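ABC transporter, periplasmic substrate-binding protein (Vibrio cholerae O1 biovar eltor, PDB 1TWY) probably captures phosphate in the periplasm and delivers it to an ABC-type importer of the inner membrane. Local coordinates at residues T36-I41 with R237-L242; G154-F159 with V201-I206. All coordinates share one frame; numbering follows the deposited sequence.

Interaction 1: residues T36-I41 with R237-L242. With PO4 (phosphate ion), chain I.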
loop_
_atom_site.group_PDB
_atom_site.type_symbol
_atom_site.label_atom_id
_atom_site.label_comp_id
_atom_site.label_asym_id
_atom_site.label_seq_id
_atom_site.Cartn_x
_atom_site.Cartn_y
_atom_site.Cartn_z
ATOM N N THR A 36 1.683 -8.179 -4.698
ATOM C CA THR A 36 0.639 -8.005 -5.661
ATOM C C THR A 36 0.299 -6.516 -5.771
ATOM O O THR A 36 -0.176 -6.167 -6.816
ATOM C CB THR A 36 -0.664 -8.739 -5.211
ATOM O OG1 THR A 36 -1.102 -8.208 -3.957
ATOM C CG2 THR A 36 -0.437 -10.281 -5.087
ATOM N N SER A 37 0.512 -5.756 -4.745
ATOM C CA SER A 37 0.379 -4.257 -4.820
ATOM C C SER A 37 1.345 -3.701 -5.913
ATOM O O SER A 37 0.945 -2.977 -6.839
ATOM C CB SER A 37 0.579 -3.622 -3.459
ATOM O OG SER A 37 -0.219 -4.323 -2.400
ATOM N N VAL A 38 2.603 -4.073 -5.831
ATOM C CA VAL A 38 3.626 -3.632 -6.791
ATOM C C VAL A 38 3.387 -4.241 -8.109
ATOM O O VAL A 38 3.669 -3.654 -9.171
ATOM C CB VAL A 38 4.997 -3.947 -6.310
ATOM C CG1 VAL A 38 6.041 -3.298 -7.271
ATOM C CG2 VAL A 38 5.190 -3.378 -5.000
ATOM N N ALA A 39 2.814 -5.430 -8.217
ATOM C CA ALA A 39 2.682 -6.107 -9.493
ATOM C C ALA A 39 1.725 -5.324 -10.459
ATOM O O ALA A 39 1.859 -5.448 -11.624
ATOM C CB ALA A 39 2.139 -7.503 -9.320
ATOM N N ARG A 40 0.776 -4.613 -9.932
ATOM C CA ARG A 40 -0.201 -3.781 -10.730
ATOM C C ARG A 40 0.640 -2.814 -11.622
ATOM O O ARG A 40 0.594 -2.851 -12.843
ATOM C CB ARG A 40 -1.112 -3.000 -9.761
ATOM C CG ARG A 40 -2.015 -3.943 -8.882
ATOM C CD ARG A 40 -3.236 -3.232 -8.248
ATOM N NE ARG A 40 -3.970 -2.522 -9.293
ATOM C CZ ARG A 40 -4.284 -1.232 -9.273
ATOM N NH1 ARG A 40 -3.932 -0.444 -8.252
ATOM N NH2 ARG A 40 -4.957 -0.721 -10.295
ATOM N N ILE A 41 1.604 -2.130 -11.048
ATOM C CA ILE A 41 2.431 -1.218 -11.879
ATOM C C ILE A 41 3.547 -1.957 -12.578
ATOM O O ILE A 41 3.886 -1.646 -13.696
ATOM C CB ILE A 41 2.904 -0.011 -11.062
ATOM C CG1 ILE A 41 3.554 1.078 -11.920
ATOM C CG2 ILE A 41 3.914 -0.396 -9.922
ATOM C CD1 ILE A 41 2.587 1.689 -13.071
ATOM N N ARG A 237 2.948 3.607 2.041
ATOM C CA ARG A 237 3.752 2.412 2.119
ATOM C C ARG A 237 4.723 2.453 0.942
ATOM O O ARG A 237 4.416 3.049 -0.077
ATOM C CB ARG A 237 2.894 1.149 2.003
ATOM C CG ARG A 237 2.176 1.030 0.718
ATOM C CD ARG A 237 1.083 0.030 0.764
ATOM N NE ARG A 237 0.286 0.058 -0.433
ATOM C CZ ARG A 237 -0.326 -1.001 -0.968
ATOM N NH1 ARG A 237 -0.230 -2.134 -0.356
ATOM N NH2 ARG A 237 -1.002 -0.925 -2.135
ATOM N N PRO A 238 5.908 1.878 1.123
ATOM C CA PRO A 238 6.888 1.818 0.065
ATOM C C PRO A 238 6.648 0.710 -0.937
ATOM O O PRO A 238 6.187 -0.382 -0.483
ATOM C CB PRO A 238 8.230 1.522 0.848
ATOM C CG PRO A 238 7.778 0.749 1.989
ATOM C CD PRO A 238 6.431 1.352 2.380
ATOM N N PHE A 239 6.953 0.905 -2.224
ATOM C CA PHE A 239 7.096 -0.190 -3.155
ATOM C C PHE A 239 8.609 -0.375 -3.296
ATOM O O PHE A 239 9.253 0.488 -3.848
ATOM C CB PHE A 239 6.529 0.161 -4.490
ATOM C CG PHE A 239 4.978 0.143 -4.562
ATOM C CD1 PHE A 239 4.229 -0.123 -3.443
ATOM C CD2 PHE A 239 4.346 0.303 -5.761
ATOM C CE1 PHE A 239 2.829 -0.215 -3.531
ATOM C CE2 PHE A 239 2.970 0.223 -5.869
ATOM C CZ PHE A 239 2.220 -0.022 -4.744
ATOM N N LEU A 240 9.181 -1.424 -2.711
ATOM C CA LEU A 240 10.601 -1.728 -2.785
ATOM C C LEU A 240 10.900 -2.760 -3.780
ATOM O O LEU A 240 10.165 -3.750 -4.076
ATOM C CB LEU A 240 11.077 -2.230 -1.427
ATOM C CG LEU A 240 10.867 -1.353 -0.212
ATOM C CD1 LEU A 240 11.523 -2.037 0.955
ATOM C CD2 LEU A 240 11.458 0.120 -0.447
ATOM N N ILE A 241 12.073 -2.629 -4.372
ATOM C CA ILE A 241 12.656 -3.547 -5.313
ATOM C C ILE A 241 13.984 -4.069 -4.667
ATOM O O ILE A 241 14.813 -3.264 -4.245
ATOM C CB ILE A 241 13.004 -2.866 -6.608
ATOM C CG1 ILE A 241 11.754 -2.138 -7.234
ATOM C CG2 ILE A 241 13.545 -3.853 -7.599
ATOM C CD1 ILE A 241 10.684 -3.061 -7.608
ATOM N N LEU A 242 14.064 -5.390 -4.600
ATOM C CA LEU A 242 15.171 -6.123 -3.945
ATOM C C LEU A 242 15.880 -6.950 -5.006
ATOM O O LEU A 242 15.291 -7.624 -5.824
ATOM C CB LEU A 242 14.650 -7.061 -2.869
ATOM C CG LEU A 242 14.061 -6.544 -1.573
ATOM C CD1 LEU A 242 12.951 -5.684 -1.759
ATOM C CD2 LEU A 242 13.517 -7.745 -0.788
HETATM P P PO4 I . 1.236 -7.556 -1.022
HETATM O O1 PO4 I . 1.430 -6.183 -1.688
HETATM O O2 PO4 I . 0.022 -7.408 0.057
HETATM O O3 PO4 I . 0.854 -8.680 -2.056
HETATM O O4 PO4 I . 2.391 -8.044 -0.174
HETATM O O HOH W 1 -2.952 -2.996 -2.571
#
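Ser37 OG sits at a junction of three polar partners: the guanidinium of Arg237, a bound phosphate ion and a water. Arg237 NH1 donates to Ser37 OG over 3.0 Å. This bond is bent, 134° at the hydrogen, and the hydroxyl lies tilted out of the guanidinium plane. Ser37 OG in turn donates to phosphate O1, 2.6 Å away. The water donates to Ser37 OG and accepts from Arg237 NH2, so it closes a second path between the two residues. Asp103 forms a salt bridge with Arg237 NH2, which would steady the guanidinium beside Ser37. With CG between the backbone N and the carbonyl carbon (chi1 62°) and the chain extended beyond it, Arg237 reaches from its strand to Ser37.

Next to these polar groups, the Phe239 ring carries the apolar part of the contact. Its CE1 lies over one face of the Arg237 guanidinium. Val38 CG2 lies over one face of the Phe239 ring, 3.8 Å from its centroid, in a CH-pi contact. Ile41 CG2 adds a looser touch at Phe239 CE2, 4.2 Å away.

Thr36 N gives phosphate O3 a fairly straight bond of 2.8 Å, and Thr36 OG1 donates to the same oxygen. Ser37 N reaches O1. Ser35, Ser65 and Ser83 supply further hydroxyls. Backbone amides near the N-terminal end of a helix, joined by serine and threonine hydroxyls, are consistent with the phosphate site of a periplasmic binding protein.

Interaction 2: residues G154-F159 with V201-I206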
loop_
_atom_site.group_PDB
_atom_site.type_symbol
_atom_site.label_atom_id
_atom_site.label_comp_id
_atom_site.label_asym_id
_atom_site.label_seq_id
_atom_site.Cartn_x
_atom_site.Cartn_y
_atom_site.Cartn_z
ATOM N N GLY A 154 -4.469 -6.320 -0.065
ATOM C CA GLY A 154 -3.233 -5.621 0.214
ATOM C C GLY A 154 -3.357 -4.285 0.892
ATOM O O GLY A 154 -2.490 -3.879 1.724
ATOM N N THR A 155 -4.390 -3.530 0.500
ATOM C CA THR A 155 -4.621 -2.245 1.051
ATOM C C THR A 155 -4.958 -2.374 2.548
ATOM O O THR A 155 -4.430 -1.630 3.368
ATOM C CB THR A 155 -5.783 -1.658 0.291
ATOM O OG1 THR A 155 -5.318 -1.420 -1.056
ATOM C CG2 THR A 155 -6.133 -0.335 0.817
ATOM N N ARG A 156 -5.764 -3.357 2.813
ATOM C CA ARG A 156 -6.130 -3.669 4.266
ATOM C C ARG A 156 -4.886 -4.034 5.057
ATOM O O ARG A 156 -4.717 -3.539 6.212
ATOM C CB ARG A 156 -7.131 -4.720 4.386
ATOM C CG ARG A 156 -7.543 -4.939 5.822
ATOM C CD ARG A 156 -8.529 -6.036 5.897
ATOM N NE ARG A 156 -8.804 -6.442 7.233
ATOM C CZ ARG A 156 -9.820 -7.239 7.622
ATOM N NH1 ARG A 156 -10.824 -7.692 6.823
ATOM N NH2 ARG A 156 -9.860 -7.527 8.923
ATOM N N TYR A 157 -4.016 -4.874 4.493
ATOM C CA TYR A 157 -2.846 -5.320 5.220
ATOM C C TYR A 157 -1.963 -4.118 5.550
ATOM O O TYR A 157 -1.486 -3.981 6.669
ATOM C CB TYR A 157 -2.095 -6.361 4.348
ATOM C CG TYR A 157 -0.867 -6.791 5.039
ATOM C CD1 TYR A 157 0.285 -5.992 4.934
ATOM C CD2 TYR A 157 -0.840 -7.935 5.815
ATOM C CE1 TYR A 157 1.415 -6.325 5.606
ATOM C CE2 TYR A 157 0.346 -8.293 6.485
ATOM C CZ TYR A 157 1.445 -7.453 6.370
ATOM O OH TYR A 157 2.651 -7.720 6.973
ATOM N N SER A 158 -1.715 -3.244 4.587
ATOM C CA SER A 158 -0.896 -2.034 4.801
ATOM C C SER A 158 -1.581 -1.100 5.759
ATOM O O SER A 158 -0.928 -0.581 6.569
ATOM C CB SER A 158 -0.668 -1.393 3.483
ATOM O OG SER A 158 0.064 -2.265 2.632
ATOM N N PHE A 159 -2.880 -0.925 5.691
ATOM C CA PHE A 159 -3.561 0.008 6.641
ATOM C C PHE A 159 -3.364 -0.520 8.101
ATOM O O PHE A 159 -3.013 0.227 8.993
ATOM C CB PHE A 159 -5.036 0.063 6.324
ATOM C CG PHE A 159 -5.891 0.797 7.331
ATOM C CD1 PHE A 159 -5.938 2.153 7.333
ATOM C CD2 PHE A 159 -6.644 0.088 8.325
ATOM C CE1 PHE A 159 -6.633 2.858 8.336
ATOM C CE2 PHE A 159 -7.430 0.829 9.252
ATOM C CZ PHE A 159 -7.359 2.207 9.209
ATOM N N VAL A 201 -16.788 5.420 8.214
ATOM C CA VAL A 201 -15.400 5.726 7.954
ATOM C C VAL A 201 -14.759 4.588 7.321
ATOM O O VAL A 201 -15.049 3.373 7.558
ATOM C CB VAL A 201 -14.574 6.074 9.233
ATOM C CG1 VAL A 201 -14.640 5.022 10.291
ATOM C CG2 VAL A 201 -13.145 6.596 8.936
ATOM N N GLY A 202 -13.869 4.941 6.394
ATOM C CA GLY A 202 -13.142 3.918 5.708
ATOM C C GLY A 202 -11.814 4.440 5.173
ATOM O O GLY A 202 -11.388 5.521 5.513
ATOM N N PHE A 203 -11.141 3.582 4.420
ATOM C CA PHE A 203 -9.793 3.885 3.810
ATOM C C PHE A 203 -9.838 3.426 2.357
ATOM O O PHE A 203 -10.466 2.407 2.003
ATOM C CB PHE A 203 -8.639 3.306 4.574
ATOM C CG PHE A 203 -8.679 1.857 4.778
ATOM C CD1 PHE A 203 -9.354 1.307 5.861
ATOM C CD2 PHE A 203 -8.126 0.993 3.847
ATOM C CE1 PHE A 203 -9.487 -0.045 6.024
ATOM C CE2 PHE A 203 -8.277 -0.404 4.027
ATOM C CZ PHE A 203 -8.936 -0.897 5.155
ATOM N N ILE A 204 -9.136 4.138 1.513
ATOM C CA ILE A 204 -9.018 3.846 0.070
ATOM C C ILE A 204 -7.632 4.278 -0.381
ATOM O O ILE A 204 -6.938 5.088 0.239
ATOM C CB ILE A 204 -10.021 4.620 -0.763
ATOM C CG1 ILE A 204 -9.930 6.178 -0.614
ATOM C CG2 ILE A 204 -11.503 4.171 -0.519
ATOM C CD1 ILE A 204 -10.986 6.867 -1.571
ATOM N N SER A 205 -7.177 3.690 -1.472
ATOM C CA SER A 205 -5.967 4.180 -2.130
ATOM C C SER A 205 -6.100 5.682 -2.461
ATOM O O SER A 205 -7.144 6.164 -2.883
ATOM C CB SER A 205 -5.752 3.446 -3.459
ATOM O OG SER A 205 -6.059 2.038 -3.396
ATOM N N ILE A 206 -5.022 6.456 -2.227
ATOM C CA ILE A 206 -5.111 7.875 -2.316
ATOM C C ILE A 206 -5.499 8.359 -3.716
ATOM O O ILE A 206 -6.279 9.318 -3.854
ATOM C CB ILE A 206 -3.762 8.492 -1.816
ATOM C CG1 ILE A 206 -3.935 9.959 -1.609
ATOM C CG2 ILE A 206 -2.585 8.160 -2.844
ATOM C CD1 ILE A 206 -2.865 10.502 -0.733
#
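Phe159 turns its ring away from its own amide nitrogen (chi1 171°), and Phe203 swings its ring to sit over its own backbone (chi1 57°). These torsions carry the two rings into an offset stack between helix 154-163 and strand 200-205. It is a helix-on-sheet contact within one lobe of the periplasmic binding protein fold. The ring planes are only 7° from parallel, and the centroids are 4.1 Å apart.

The overlap continues past the ring of Phe159. Its CB lies over the same Phe203 ring, 4.0 Å from the centroid, as a CH-pi contact. One turn earlier on the helix, Thr155 approaches differently. Its CG2 meets the edge of the Phe203 ring in the ring plane, 3.9 Å from CE2. Arg156 contributes its backbone, with CA 3.9 Å from Phe203 CE2. The arginine side chain then leads away from the strand. The guanidinium forms a salt bridge with Glu160 and hydrogen bonds to the carbonyl of Arg149 and to Ser175 OG.

Other parts of the fold pack on the two rings. Tyr127 meets the Phe159 ring edge-to-face, Leu105 and Ile107 of strand 96-109 touch Phe159, and Thr148 touches Phe203. No hydrogen bond crosses between the two segments. Ser205 OG is instead bonded to Asn187 ND2. The nearest atoms of the stacked rings are Phe159 CD2 and Phe203 CE1, 3.7 Å apart, each lying over a face of the other ring.

The centres of the two contacts are about 15 Å apart, and both reach the same mixed sheet. Strand 96-109 connects them, pairing antiparallel with strand 236-243 of interaction 1 and with strand 200-205 of interaction 2. Along the chain, both segments of interaction 2 fall between residues 36-41 and 237-242. This order is consistent with a chain that leaves one lobe, builds the other and returns, as in other periplasmic binding proteins. The contacts meet where Arg237 NH1 approaches Ser158 OG at 3.0 Å, probably a hydrogen bond. Gly154 CA also packs near Ser37 OG. Helices 36-52 and 154-163 thus converge beside the phosphate, consistent with a binding cleft between two lobes.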